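PDB 3KEZ: putative sugar binding protein from Bacteroides vulgatus ATCC 8482, which probably binds sugar nutrients at the bacterial outer membrane as a calcium-binding member of the SusD family. Local coordinates for residues A[206-211]-A[398-403]; A[291-296]-A[388-393]; A[218-223]-A[358-363]; A[125-130]-A[171-176]. All blocks are in the same frame, centred on the assembly; numbering follows the deposited sequence.

Interaction 1. Residues A[206-211]-A[398-403]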
loop_
_atom_site.group_PDB
_atom_site.type_symbol
_atom_site.label_atom_id
_atom_site.label_comp_id
_atom_site.label_asym_id
_atom_site.label_seq_id
_atom_site.Cartn_x
_atom_site.Cartn_y
_atom_site.Cartn_z
ATOM N N TYR A 206 -9.972 4.679 7.128
ATOM C CA TYR A 206 -10.692 5.755 7.812
ATOM C C TYR A 206 -10.160 7.153 7.497
ATOM O O TYR A 206 -10.948 8.119 7.417
ATOM C CB TYR A 206 -10.719 5.504 9.321
ATOM C CG TYR A 206 -11.677 4.394 9.813
ATOM C CD1 TYR A 206 -13.023 4.390 9.450
ATOM C CD2 TYR A 206 -11.269 3.476 10.776
ATOM C CE1 TYR A 206 -13.898 3.458 9.938
ATOM C CE2 TYR A 206 -12.174 2.524 11.311
ATOM C CZ TYR A 206 -13.472 2.544 10.883
ATOM O OH TYR A 206 -14.358 1.667 11.362
ATOM N N LEU A 207 -8.840 7.312 7.368
ATOM C CA LEU A 207 -8.281 8.651 7.018
ATOM C C LEU A 207 -8.778 9.059 5.663
ATOM O O LEU A 207 -9.217 10.208 5.455
ATOM C CB LEU A 207 -6.738 8.642 7.015
ATOM C CG LEU A 207 -6.026 8.458 8.339
ATOM C CD1 LEU A 207 -4.524 8.285 8.170
ATOM C CD2 LEU A 207 -6.378 9.653 9.205
ATOM N N TYR A 208 -8.716 8.144 4.709
ATOM C CA TYR A 208 -9.192 8.462 3.317
ATOM C C TYR A 208 -10.642 8.880 3.268
ATOM O O TYR A 208 -11.030 9.685 2.431
ATOM C CB TYR A 208 -9.069 7.257 2.370
ATOM C CG TYR A 208 -7.714 6.975 1.775
ATOM C CD1 TYR A 208 -6.596 6.855 2.565
ATOM C CD2 TYR A 208 -7.558 6.806 0.414
ATOM C CE1 TYR A 208 -5.378 6.569 2.030
ATOM C CE2 TYR A 208 -6.311 6.517 -0.137
ATOM C CZ TYR A 208 -5.234 6.379 0.676
ATOM O OH TYR A 208 -3.992 6.052 0.162
ATOM N N LYS A 209 -11.454 8.290 4.134
ATOM C CA LYS A 209 -12.856 8.654 4.275
ATOM C C LYS A 209 -13.111 9.883 5.132
ATOM O O LYS A 209 -14.216 10.338 5.193
ATOM C CB LYS A 209 -13.656 7.446 4.813
ATOM C CG LYS A 209 -15.131 7.542 4.702
ATOM C CD LYS A 209 -15.781 6.279 5.162
ATOM C CE LYS A 209 -17.279 6.370 5.035
ATOM N NZ LYS A 209 -17.846 6.736 6.296
ATOM N N GLY A 210 -12.098 10.427 5.796
ATOM C CA GLY A 210 -12.321 11.548 6.708
ATOM C C GLY A 210 -12.938 11.181 8.035
ATOM O O GLY A 210 -13.489 12.051 8.708
ATOM N N GLU A 211 -12.868 9.905 8.416
ATOM C CA GLU A 211 -13.383 9.449 9.729
ATOM C C GLU A 211 -12.241 9.432 10.747
ATOM O O GLU A 211 -11.739 8.379 11.124
ATOM C CB GLU A 211 -14.063 8.077 9.585
ATOM C CG GLU A 211 -15.297 8.223 8.662
ATOM C CD GLU A 211 -16.423 7.246 8.905
ATOM O OE1 GLU A 211 -16.194 6.052 9.196
ATOM O OE2 GLU A 211 -17.578 7.693 8.756
ATOM N N ARG A 398 2.419 8.049 -1.862
ATOM C CA ARG A 398 2.461 9.520 -1.998
ATOM C C ARG A 398 1.311 10.132 -2.816
ATOM O O ARG A 398 0.690 11.068 -2.340
ATOM C CB ARG A 398 3.807 9.994 -2.556
ATOM C CG ARG A 398 3.960 11.499 -2.763
ATOM C CD ARG A 398 3.890 12.331 -1.505
ATOM N NE ARG A 398 4.005 13.760 -1.829
ATOM C CZ ARG A 398 3.783 14.754 -0.975
ATOM N NH1 ARG A 398 3.431 14.528 0.303
ATOM N NH2 ARG A 398 3.890 15.992 -1.404
HETATM N N MSE A 399 1.059 9.661 -4.040
HETATM C CA MSE A 399 0.066 10.344 -4.866
HETATM C C MSE A 399 -1.258 10.338 -4.125
HETATM O O MSE A 399 -1.926 11.365 -4.001
HETATM C CB MSE A 399 -0.064 9.723 -6.249
HETATM C CG MSE A 399 -1.139 10.344 -7.096
HETATM SE SE MSE A 399 -2.900 9.545 -6.815
HETATM C CE MSE A 399 -2.575 7.763 -7.486
ATOM N N TYR A 400 -1.626 9.189 -3.584
ATOM C CA TYR A 400 -2.912 9.055 -2.923
ATOM C C TYR A 400 -3.048 10.022 -1.738
ATOM O O TYR A 400 -4.139 10.586 -1.506
ATOM C CB TYR A 400 -3.067 7.646 -2.371
ATOM C CG TYR A 400 -3.154 6.528 -3.359
ATOM C CD1 TYR A 400 -4.157 6.509 -4.337
ATOM C CD2 TYR A 400 -2.317 5.404 -3.252
ATOM C CE1 TYR A 400 -4.285 5.407 -5.205
ATOM C CE2 TYR A 400 -2.452 4.292 -4.117
ATOM C CZ TYR A 400 -3.445 4.316 -5.093
ATOM O OH TYR A 400 -3.612 3.261 -5.946
ATOM N N ASP A 401 -1.946 10.182 -0.985
ATOM C CA ASP A 401 -1.954 11.031 0.206
ATOM C C ASP A 401 -2.113 12.509 -0.086
ATOM O O ASP A 401 -2.712 13.247 0.697
ATOM C CB ASP A 401 -0.686 10.810 1.037
ATOM C CG ASP A 401 -0.636 9.434 1.672
ATOM O OD1 ASP A 401 -1.722 8.864 1.970
ATOM O OD2 ASP A 401 0.504 8.907 1.860
ATOM N N VAL A 402 -1.550 12.961 -1.192
ATOM C CA VAL A 402 -1.807 14.315 -1.630
ATOM C C VAL A 402 -3.271 14.445 -2.122
ATOM O O VAL A 402 -4.055 15.315 -1.636
ATOM C CB VAL A 402 -0.834 14.689 -2.764
ATOM C CG1 VAL A 402 -1.115 16.113 -3.238
ATOM C CG2 VAL A 402 0.612 14.586 -2.257
ATOM N N ILE A 403 -3.640 13.562 -3.034
ATOM C CA ILE A 403 -4.881 13.688 -3.785
ATOM C C ILE A 403 -6.094 13.536 -2.840
ATOM O O ILE A 403 -7.076 14.262 -2.975
ATOM C CB ILE A 403 -4.950 12.683 -4.956
ATOM C CG1 ILE A 403 -3.953 13.042 -6.073
ATOM C CG2 ILE A 403 -6.393 12.590 -5.507
ATOM C CD1 ILE A 403 -4.180 14.438 -6.787
HETATM O O HOH W 1 -1.830 6.185 1.834
#
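The phenolic oxygen of Tyr208 is gripped by two polar partners, a water and Arg132, as it comes to rest against helix 398-403. The water lies in the plane of the Tyr208 ring, 2.7 Å from OH, and Arg132 NH1 makes a further hydrogen bond to the same oxygen. That water also donates a hydrogen bond to Asp401 OD1 at 2.7 Å, bridging Tyr208 OH and Asp401 OD1, which stand 4.0 Å apart. Beside this polar link the hydroxyl presses on carbon: Tyr208 OH is 3.1 Å from Tyr400 CB, and Tyr208 CZ follows at 3.9 Å. The two tyrosines run obliquely to each other, and the Tyr400 ring leads away from the contact beyond its CB. Although the CB of Tyr208 does not point at the partner helix, chi1 of -81° sets CG beside the backbone N, and the long ring then carries OH across a gap of 8.3 Å between Tyr208 CA and Asp401 CA. The contact thus joins two helices distant in sequence within the mainly helical, TPR-related SusD fold. Just beyond Tyr208, Gly210 ends helix 195-209 in a Schellman motif with positive phi, and Glu211 takes the N-cap position of helix 212-229. A phenylalanine at Tyr208 would keep the ring but is likely to leave the water and Arg132 NH1 without their oxygen, breaking the bridge to Asp401. The Asp401 carboxylate is further paired with Arg404 through OD1 and with Arg388 through OD2, and these two positive charges would be expected to keep it ionised.

Interaction 2. Residues A[291-296]-A[388-393]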
loop_
_atom_site.group_PDB
_atom_site.type_symbol
_atom_site.label_atom_id
_atom_site.label_comp_id
_atom_site.label_asym_id
_atom_site.label_seq_id
_atom_site.Cartn_x
_atom_site.Cartn_y
_atom_site.Cartn_z
ATOM N N TYR A 291 14.781 14.340 -3.184
ATOM C CA TYR A 291 16.157 14.287 -2.675
ATOM C C TYR A 291 16.526 15.558 -1.900
ATOM O O TYR A 291 17.084 15.480 -0.796
ATOM C CB TYR A 291 17.138 14.025 -3.811
ATOM C CG TYR A 291 18.577 13.900 -3.388
ATOM C CD1 TYR A 291 18.947 13.057 -2.350
ATOM C CD2 TYR A 291 19.569 14.647 -4.014
ATOM C CE1 TYR A 291 20.258 12.929 -1.961
ATOM C CE2 TYR A 291 20.901 14.539 -3.627
ATOM C CZ TYR A 291 21.235 13.680 -2.609
ATOM O OH TYR A 291 22.518 13.587 -2.234
ATOM N N GLN A 292 16.185 16.724 -2.462
ATOM C CA GLN A 292 16.456 17.999 -1.789
ATOM C C GLN A 292 15.684 18.185 -0.473
ATOM O O GLN A 292 16.265 18.643 0.524
ATOM C CB GLN A 292 16.248 19.157 -2.732
ATOM C CG GLN A 292 17.340 19.131 -3.809
ATOM C CD GLN A 292 17.192 20.198 -4.858
ATOM O OE1 GLN A 292 16.171 20.904 -4.929
ATOM N NE2 GLN A 292 18.201 20.293 -5.727
ATOM N N LEU A 293 14.412 17.800 -0.456
ATOM C CA LEU A 293 13.616 17.759 0.787
ATOM C C LEU A 293 14.265 16.854 1.833
ATOM O O LEU A 293 14.373 17.227 3.011
ATOM C CB LEU A 293 12.171 17.298 0.473
ATOM C CG LEU A 293 11.240 16.533 1.450
ATOM C CD1 LEU A 293 9.932 16.318 0.774
ATOM C CD2 LEU A 293 11.723 15.175 1.875
ATOM N N LEU A 294 14.700 15.659 1.405
ATOM C CA LEU A 294 15.199 14.663 2.345
ATOM C C LEU A 294 16.536 15.132 2.907
ATOM O O LEU A 294 16.776 15.031 4.109
ATOM C CB LEU A 294 15.301 13.258 1.719
ATOM C CG LEU A 294 15.565 12.068 2.662
ATOM C CD1 LEU A 294 14.496 11.933 3.742
ATOM C CD2 LEU A 294 15.752 10.713 1.902
ATOM N N LYS A 295 17.391 15.692 2.050
ATOM C CA LYS A 295 18.704 16.080 2.505
ATOM C C LYS A 295 18.767 17.430 3.227
ATOM O O LYS A 295 19.841 17.799 3.725
ATOM C CB LYS A 295 19.712 15.990 1.366
ATOM C CG LYS A 295 19.693 17.080 0.335
ATOM C CD LYS A 295 20.650 16.645 -0.823
ATOM C CE LYS A 295 21.631 17.711 -1.230
ATOM N NZ LYS A 295 21.301 18.360 -2.540
ATOM N N LYS A 296 17.644 18.146 3.330
ATOM C CA LYS A 296 17.576 19.337 4.179
ATOM C C LYS A 296 18.171 19.046 5.567
ATOM O O LYS A 296 18.894 19.884 6.106
ATOM C CB LYS A 296 16.154 19.878 4.305
ATOM C CG LYS A 296 16.046 21.218 5.024
ATOM N N ARG A 388 5.464 11.885 6.541
ATOM C CA ARG A 388 4.999 10.630 5.944
ATOM C C ARG A 388 5.703 10.346 4.587
ATOM O O ARG A 388 6.090 9.218 4.306
ATOM C CB ARG A 388 3.476 10.689 5.755
ATOM C CG ARG A 388 2.796 9.417 5.276
ATOM C CD ARG A 388 1.361 9.694 4.786
ATOM N NE ARG A 388 0.662 8.461 4.473
ATOM C CZ ARG A 388 0.191 7.603 5.400
ATOM N NH1 ARG A 388 0.309 7.840 6.704
ATOM N NH2 ARG A 388 -0.390 6.482 5.008
ATOM N N ARG A 389 5.839 11.357 3.742
ATOM C CA ARG A 389 6.463 11.146 2.440
ATOM C C ARG A 389 7.944 10.711 2.555
ATOM O O ARG A 389 8.429 9.937 1.736
ATOM C CB ARG A 389 6.308 12.379 1.547
ATOM C CG ARG A 389 7.224 13.529 1.927
ATOM C CD ARG A 389 6.674 14.854 1.511
ATOM N NE ARG A 389 6.973 15.075 0.117
ATOM C CZ ARG A 389 6.925 16.250 -0.499
ATOM N NH1 ARG A 389 6.581 17.357 0.155
ATOM N NH2 ARG A 389 7.217 16.315 -1.783
ATOM N N LYS A 390 8.647 11.195 3.575
ATOM C CA LYS A 390 10.022 10.765 3.819
ATOM C C LYS A 390 10.025 9.345 4.279
ATOM O O LYS A 390 10.820 8.538 3.779
ATOM C CB LYS A 390 10.744 11.658 4.828
ATOM C CG LYS A 390 10.849 13.137 4.395
ATOM C CD LYS A 390 11.515 14.004 5.514
ATOM C CE LYS A 390 11.420 15.462 5.175
ATOM N NZ LYS A 390 11.725 16.280 6.354
ATOM N N GLU A 391 9.092 8.998 5.169
ATOM C CA GLU A 391 9.040 7.638 5.706
ATOM C C GLU A 391 8.590 6.566 4.703
ATOM O O GLU A 391 9.122 5.463 4.707
ATOM C CB GLU A 391 8.139 7.597 6.947
ATOM C CG GLU A 391 8.204 6.271 7.639
ATOM C CD GLU A 391 9.603 5.949 8.118
ATOM O OE1 GLU A 391 10.224 6.834 8.765
ATOM O OE2 GLU A 391 10.084 4.819 7.861
ATOM N N LEU A 392 7.632 6.882 3.829
ATOM C CA LEU A 392 6.965 5.873 3.029
ATOM C C LEU A 392 7.306 5.907 1.527
ATOM O O LEU A 392 6.659 5.259 0.733
ATOM C CB LEU A 392 5.458 5.960 3.246
ATOM C CG LEU A 392 4.964 5.707 4.696
ATOM C CD1 LEU A 392 3.413 5.680 4.726
ATOM C CD2 LEU A 392 5.490 4.379 5.242
ATOM N N VAL A 393 8.325 6.667 1.157
ATOM C CA VAL A 393 8.825 6.695 -0.211
ATOM C C VAL A 393 9.109 5.252 -0.730
ATOM O O VAL A 393 9.722 4.407 -0.020
ATOM C CB VAL A 393 10.030 7.649 -0.350
ATOM C CG1 VAL A 393 11.229 7.185 0.484
ATOM C CG2 VAL A 393 10.367 7.855 -1.817
HETATM O O HOH W 2 12.779 18.545 4.465
#
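Leu293 sends its two methyl branches onto two successive side chains of helix 381-392, in a nearly perpendicular helix-helix packing of the SusD fold: the axes of 291-295 and 388-392 cross at -101° with a closest approach of 10.8 Å. One branch, CD1, sits over the centre of the Arg389 guanidinium, 3.2 Å above its plane, so that an apolar methyl covers one face of a charged group. Arg389 gets there by a bent path. Its CG lies between the backbone N and the carbonyl carbon (chi1 75°), and the chain turns again at chi3; salt bridges from NH2 to Asp54 and from NH1 to Asp386 then hold the flat group in place. The other branch, CD2, meets Lys390, which is extended beyond CG and crosses the leucine at a slant. Here the packing is tight, with Leu293 CD2 only 3.3 Å from Lys390 CE and 3.4 Å from Lys390 CG. Leu294 completes the apolar seam: it runs past the same lysine in the opposite sense and brings CD1 to 3.9 Å from Lys390 CG. The extended chain of Lys390 delivers its ammonium beyond both leucines, where Lys390 NZ gives a hydrogen bond of 3.1 Å to a water that in turn donates to the backbone oxygen Leu293 O.

Interaction 3. Residues A[218-223]-A[358-363]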
loop_
_atom_site.group_PDB
_atom_site.type_symbol
_atom_site.label_atom_id
_atom_site.label_comp_id
_atom_site.label_asym_id
_atom_site.label_seq_id
_atom_site.Cartn_x
_atom_site.Cartn_y
_atom_site.Cartn_z
HETATM N N MSE A 218 -8.166 3.290 15.780
HETATM C CA MSE A 218 -7.595 2.058 15.198
HETATM C C MSE A 218 -6.044 2.128 15.143
HETATM O O MSE A 218 -5.381 1.112 15.404
HETATM C CB MSE A 218 -8.147 1.745 13.805
HETATM C CG MSE A 218 -9.526 1.174 13.764
HETATM SE SE MSE A 218 -9.573 -0.616 14.544
HETATM C CE MSE A 218 -11.482 -0.682 14.784
ATOM N N ALA A 219 -5.480 3.292 14.789
ATOM C CA ALA A 219 -4.006 3.436 14.743
ATOM C C ALA A 219 -3.386 3.272 16.123
ATOM O O ALA A 219 -2.385 2.530 16.300
ATOM C CB ALA A 219 -3.605 4.763 14.104
ATOM N N GLU A 220 -4.008 3.890 17.127
ATOM C CA GLU A 220 -3.511 3.804 18.482
ATOM C C GLU A 220 -3.573 2.369 19.013
ATOM O O GLU A 220 -2.662 1.934 19.688
ATOM C CB GLU A 220 -4.264 4.748 19.446
ATOM C CG GLU A 220 -3.938 6.197 19.212
ATOM C CD GLU A 220 -4.311 7.109 20.411
ATOM O OE1 GLU A 220 -5.476 7.541 20.491
ATOM O OE2 GLU A 220 -3.420 7.451 21.221
ATOM N N ASN A 221 -4.653 1.660 18.727
ATOM C CA ASN A 221 -4.789 0.274 19.183
ATOM C C ASN A 221 -3.866 -0.665 18.407
ATOM O O ASN A 221 -3.327 -1.610 18.981
ATOM C CB ASN A 221 -6.256 -0.178 19.105
ATOM C CG ASN A 221 -7.126 0.506 20.165
ATOM O OD1 ASN A 221 -6.666 0.804 21.268
ATOM N ND2 ASN A 221 -8.375 0.704 19.851
ATOM N N ALA A 222 -3.649 -0.370 17.124
ATOM C CA ALA A 222 -2.708 -1.155 16.305
ATOM C C ALA A 222 -1.317 -1.094 16.934
ATOM O O ALA A 222 -0.608 -2.119 17.032
ATOM C CB ALA A 222 -2.645 -0.636 14.896
ATOM N N ILE A 223 -0.927 0.100 17.357
ATOM C CA ILE A 223 0.391 0.315 17.981
ATOM C C ILE A 223 0.509 -0.414 19.311
ATOM O O ILE A 223 1.488 -1.125 19.534
ATOM C CB ILE A 223 0.725 1.840 18.178
ATOM C CG1 ILE A 223 0.890 2.559 16.830
ATOM C CG2 ILE A 223 2.007 2.029 19.058
ATOM C CD1 ILE A 223 0.686 4.085 16.926
ATOM N N VAL A 358 1.942 15.424 18.325
ATOM C CA VAL A 358 3.354 15.568 18.655
ATOM C C VAL A 358 3.935 14.244 19.203
ATOM O O VAL A 358 5.010 13.846 18.768
ATOM C CB VAL A 358 3.596 16.712 19.633
ATOM C CG1 VAL A 358 4.999 16.642 20.301
ATOM C CG2 VAL A 358 3.385 18.057 18.932
ATOM N N LYS A 359 3.208 13.558 20.092
ATOM C CA LYS A 359 3.666 12.277 20.648
ATOM C C LYS A 359 3.987 11.290 19.525
ATOM O O LYS A 359 5.112 10.774 19.410
ATOM C CB LYS A 359 2.602 11.700 21.574
ATOM C CG LYS A 359 3.034 10.397 22.311
ATOM C CD LYS A 359 1.819 9.674 22.923
ATOM C CE LYS A 359 1.953 8.118 22.861
ATOM N NZ LYS A 359 0.820 7.417 23.588
ATOM N N TYR A 360 3.016 11.057 18.649
ATOM C CA TYR A 360 3.192 10.028 17.616
ATOM C C TYR A 360 4.172 10.472 16.540
ATOM O O TYR A 360 5.045 9.696 16.104
ATOM C CB TYR A 360 1.842 9.602 17.045
ATOM C CG TYR A 360 1.032 8.806 18.050
ATOM C CD1 TYR A 360 1.421 7.505 18.389
ATOM C CD2 TYR A 360 -0.123 9.309 18.641
ATOM C CE1 TYR A 360 0.706 6.750 19.270
ATOM C CE2 TYR A 360 -0.854 8.530 19.570
ATOM C CZ TYR A 360 -0.417 7.259 19.871
ATOM O OH TYR A 360 -1.090 6.427 20.742
ATOM N N LEU A 361 4.104 11.735 16.150
ATOM C CA LEU A 361 4.984 12.182 15.110
ATOM C C LEU A 361 6.424 12.190 15.580
ATOM O O LEU A 361 7.316 11.875 14.801
ATOM C CB LEU A 361 4.569 13.538 14.573
ATOM C CG LEU A 361 5.133 13.764 13.195
ATOM C CD1 LEU A 361 4.415 12.849 12.189
ATOM C CD2 LEU A 361 4.994 15.215 12.820
ATOM N N ASN A 362 6.633 12.503 16.869
ATOM C CA ASN A 362 7.969 12.627 17.405
ATOM C C ASN A 362 8.706 11.282 17.372
ATOM O O ASN A 362 9.906 11.253 17.156
ATOM C CB ASN A 362 7.978 13.243 18.817
ATOM C CG ASN A 362 8.967 14.382 18.951
ATOM O OD1 ASN A 362 9.561 14.840 17.969
ATOM N ND2 ASN A 362 9.152 14.851 20.178
ATOM N N SER A 363 7.988 10.185 17.527
ATOM C CA SER A 363 8.585 8.869 17.451
ATOM C C SER A 363 9.221 8.642 16.050
ATOM O O SER A 363 10.327 8.109 15.956
ATOM C CB SER A 363 7.539 7.782 17.801
ATOM O OG SER A 363 7.261 7.769 19.203
HETATM O O HOH W 3 -0.744 3.557 21.051
#
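Tyr360 OH gives a short hydrogen bond of 2.6 Å to Glu220 OE2, reaching this oxygen on its anti lone pair, the one facing away from OE1. The carboxylate meets the ring at its edge, near the ring plane, and the two flat groups stand at 90° to each other. A water, likewise in the plane of the ring, donates to Tyr360 OH at 2.9 Å and to the backbone oxygen Glu220 O at 2.9 Å, so the phenol acts as donor and acceptor at once and is tied to both the side chain and the main chain of one residue. At the CE1 side of the ring, Ile223 CD1 comes in obliquely, 3.5 Å from Tyr360 CE1. A leucine in place of Tyr360 would probably leave Glu220 OE2 without its donor and the water without its phenolic acceptor.

Several neighbours set up this first shell. Glu220 has CG beside its backbone N (chi1 -71°) and is extended beyond it, which lets OE2 take the phenol while OE1 pairs with Lys356 in a salt bridge. On one face of the tyrosine the aliphatic chain of Lys359 passes, its CE 3.9 Å above the ring plane and offset toward the rim. Ala340 and Tyr341 of helix 337-350 pack on Ile223, and Ala344 of that helix packs on Tyr360. Helices 212-229 and 354-368 are therefore joined both directly and through helix 337-350, an arrangement consistent with the TPR-related helical scaffold of SusD proteins.

Interaction 4. Residues A[125-130]-A[171-176]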
loop_
_atom_site.group_PDB
_atom_site.type_symbol
_atom_site.label_atom_id
_atom_site.label_comp_id
_atom_site.label_asym_id
_atom_site.label_seq_id
_atom_site.Cartn_x
_atom_site.Cartn_y
_atom_site.Cartn_z
HETATM N N MSE A 125 -8.726 -5.101 1.766
HETATM C CA MSE A 125 -7.543 -4.577 1.112
HETATM C C MSE A 125 -7.716 -4.534 -0.382
HETATM O O MSE A 125 -7.407 -3.519 -1.032
HETATM C CB MSE A 125 -6.314 -5.413 1.473
HETATM C CG MSE A 125 -5.040 -4.910 0.859
HETATM SE SE MSE A 125 -3.615 -6.206 1.218
HETATM C CE MSE A 125 -3.744 -6.280 3.167
ATOM N N ALA A 126 -8.158 -5.643 -0.946
ATOM C CA ALA A 126 -8.229 -5.738 -2.415
ATOM C C ALA A 126 -9.286 -4.772 -2.970
ATOM O O ALA A 126 -9.050 -4.103 -3.995
ATOM C CB ALA A 126 -8.506 -7.183 -2.859
ATOM N N LEU A 127 -10.448 -4.689 -2.306
ATOM C CA LEU A 127 -11.491 -3.778 -2.768
ATOM C C LEU A 127 -11.042 -2.317 -2.542
ATOM O O LEU A 127 -11.310 -1.462 -3.378
ATOM C CB LEU A 127 -12.856 -4.051 -2.123
ATOM C CG LEU A 127 -14.068 -3.154 -2.517
ATOM C CD1 LEU A 127 -14.252 -3.159 -4.011
ATOM C CD2 LEU A 127 -15.334 -3.650 -1.775
ATOM N N PHE A 128 -10.309 -2.047 -1.464
ATOM C CA PHE A 128 -9.745 -0.696 -1.241
ATOM C C PHE A 128 -8.801 -0.312 -2.391
ATOM O O PHE A 128 -8.900 0.795 -2.942
ATOM C CB PHE A 128 -9.050 -0.610 0.122
ATOM C CG PHE A 128 -8.409 0.731 0.415
ATOM C CD1 PHE A 128 -9.162 1.885 0.489
ATOM C CD2 PHE A 128 -7.037 0.825 0.681
ATOM C CE1 PHE A 128 -8.565 3.107 0.828
ATOM C CE2 PHE A 128 -6.454 2.023 0.981
ATOM C CZ PHE A 128 -7.209 3.154 1.088
ATOM N N ASP A 129 -7.925 -1.231 -2.797
ATOM C CA ASP A 129 -7.029 -0.938 -3.902
ATOM C C ASP A 129 -7.795 -0.708 -5.201
ATOM O O ASP A 129 -7.493 0.229 -5.943
ATOM C CB ASP A 129 -5.925 -2.009 -4.047
ATOM C CG ASP A 129 -4.706 -1.697 -3.217
ATOM O OD1 ASP A 129 -4.294 -0.522 -3.270
ATOM O OD2 ASP A 129 -4.173 -2.589 -2.492
ATOM N N LEU A 130 -8.796 -1.531 -5.490
ATOM C CA LEU A 130 -9.581 -1.303 -6.700
ATOM C C LEU A 130 -10.244 0.086 -6.611
ATOM O O LEU A 130 -10.278 0.814 -7.575
ATOM C CB LEU A 130 -10.651 -2.389 -6.931
ATOM C CG LEU A 130 -10.226 -3.758 -7.489
ATOM C CD1 LEU A 130 -11.330 -4.788 -7.245
ATOM C CD2 LEU A 130 -9.926 -3.668 -8.967
ATOM N N THR A 171 -18.115 1.267 2.473
ATOM C CA THR A 171 -18.944 0.549 3.441
ATOM C C THR A 171 -18.478 -0.905 3.566
ATOM O O THR A 171 -18.319 -1.405 4.671
ATOM C CB THR A 171 -20.426 0.649 3.075
ATOM O OG1 THR A 171 -20.803 2.037 3.104
ATOM C CG2 THR A 171 -21.280 -0.132 4.022
ATOM N N GLU A 172 -18.229 -1.543 2.418
ATOM C CA GLU A 172 -17.800 -2.957 2.352
ATOM C C GLU A 172 -16.380 -3.137 2.861
ATOM O O GLU A 172 -16.100 -4.100 3.606
ATOM C CB GLU A 172 -17.919 -3.505 0.924
ATOM C CG GLU A 172 -19.312 -3.656 0.382
ATOM C CD GLU A 172 -20.298 -4.295 1.372
ATOM O OE1 GLU A 172 -19.985 -5.341 1.977
ATOM O OE2 GLU A 172 -21.378 -3.717 1.569
ATOM N N ILE A 173 -15.492 -2.214 2.470
ATOM C CA ILE A 173 -14.087 -2.225 2.865
ATOM C C ILE A 173 -14.009 -2.163 4.383
ATOM O O ILE A 173 -13.375 -3.008 5.012
ATOM C CB ILE A 173 -13.266 -1.076 2.252
ATOM C CG1 ILE A 173 -13.183 -1.251 0.722
ATOM C CG2 ILE A 173 -11.839 -1.037 2.896
ATOM C CD1 ILE A 173 -12.906 0.050 -0.126
ATOM N N ILE A 174 -14.691 -1.185 4.969
ATOM C CA ILE A 174 -14.634 -0.959 6.424
ATOM C C ILE A 174 -15.294 -2.130 7.163
ATOM O O ILE A 174 -14.766 -2.628 8.176
ATOM C CB ILE A 174 -15.280 0.422 6.772
ATOM C CG1 ILE A 174 -14.370 1.559 6.260
ATOM C CG2 ILE A 174 -15.516 0.596 8.270
ATOM C CD1 ILE A 174 -15.026 2.978 6.295
ATOM N N SER A 175 -16.427 -2.603 6.651
ATOM C CA SER A 175 -17.071 -3.752 7.284
ATOM C C SER A 175 -16.171 -4.978 7.321
ATOM O O SER A 175 -16.066 -5.610 8.360
ATOM C CB SER A 175 -18.386 -4.113 6.598
ATOM O OG SER A 175 -18.899 -5.284 7.145
ATOM N N ASP A 176 -15.526 -5.312 6.193
ATOM C CA ASP A 176 -14.630 -6.468 6.144
ATOM C C ASP A 176 -13.468 -6.287 7.109
ATOM O O ASP A 176 -13.183 -7.146 7.941
ATOM C CB ASP A 176 -14.084 -6.664 4.710
ATOM C CG ASP A 176 -15.104 -7.273 3.753
ATOM O OD1 ASP A 176 -16.211 -7.676 4.213
ATOM O OD2 ASP A 176 -14.779 -7.374 2.528
#
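Ile173 lodges against the backbone between Leu127 and Phe128 and buries more surface in this antiparallel helix pair than any other residue of the two segments. The axes of 125-130 and 171-176 lie 8.9 Å apart with their directions 154° apart, a close packing of two helices in the N-terminal part of the TPR-related SusD fold. With CG1 beside its backbone N (chi1 -66°), Ile173 drives its outermost methyl inward, so that CD1 lies 3.4 Å from Phe128 CA and 3.6 Å from Phe128 N. The approach is thus to main chain as much as to side chain. The aromatic ring itself turns away: Ile173 CD1 comes only to its edge, while Phe128 CB makes the apolar contact at 3.9 Å. The ring goes on to meet Tyr208 of helix 195-209 edge to face, and from that same helix Val205 packs on Ile173. On the flank toward Glu172, Leu127 crosses the isoleucine obliquely, with Leu127 CG 3.9 Å from Ile173 CG1. Glu172 adds only the base of its side chain, since its carboxylate bends off to a salt bridge between OE1 and Lys152; what remains across the helices is Leu127 CD2 lying 3.7 Å from Glu172 CB.

How the interactions relate
Interaction 4 closes first along the chain; interaction 1 then spans a long loop within which interactions 2 and 3 are both nested, their own segments alternating. Interaction 1 touches all the others: its centre lies 14 Å from that of interaction 4, 17 Å from interaction 3 and 19 Å from interaction 2. The links are Tyr208 on Phe128, Tyr206 on Met218, and the Asp401-Arg388 salt bridge. Interactions 2 and 4, centred 29 Å apart on opposite sides of the chain's centre, do not meet. Consecutive helices, such as 195-209 with 212-229 and 381-392 with 398-403, carry neighbouring contacts, consistent with N-terminal and C-terminal helices packing as one helical scaffold, away from the calcium site.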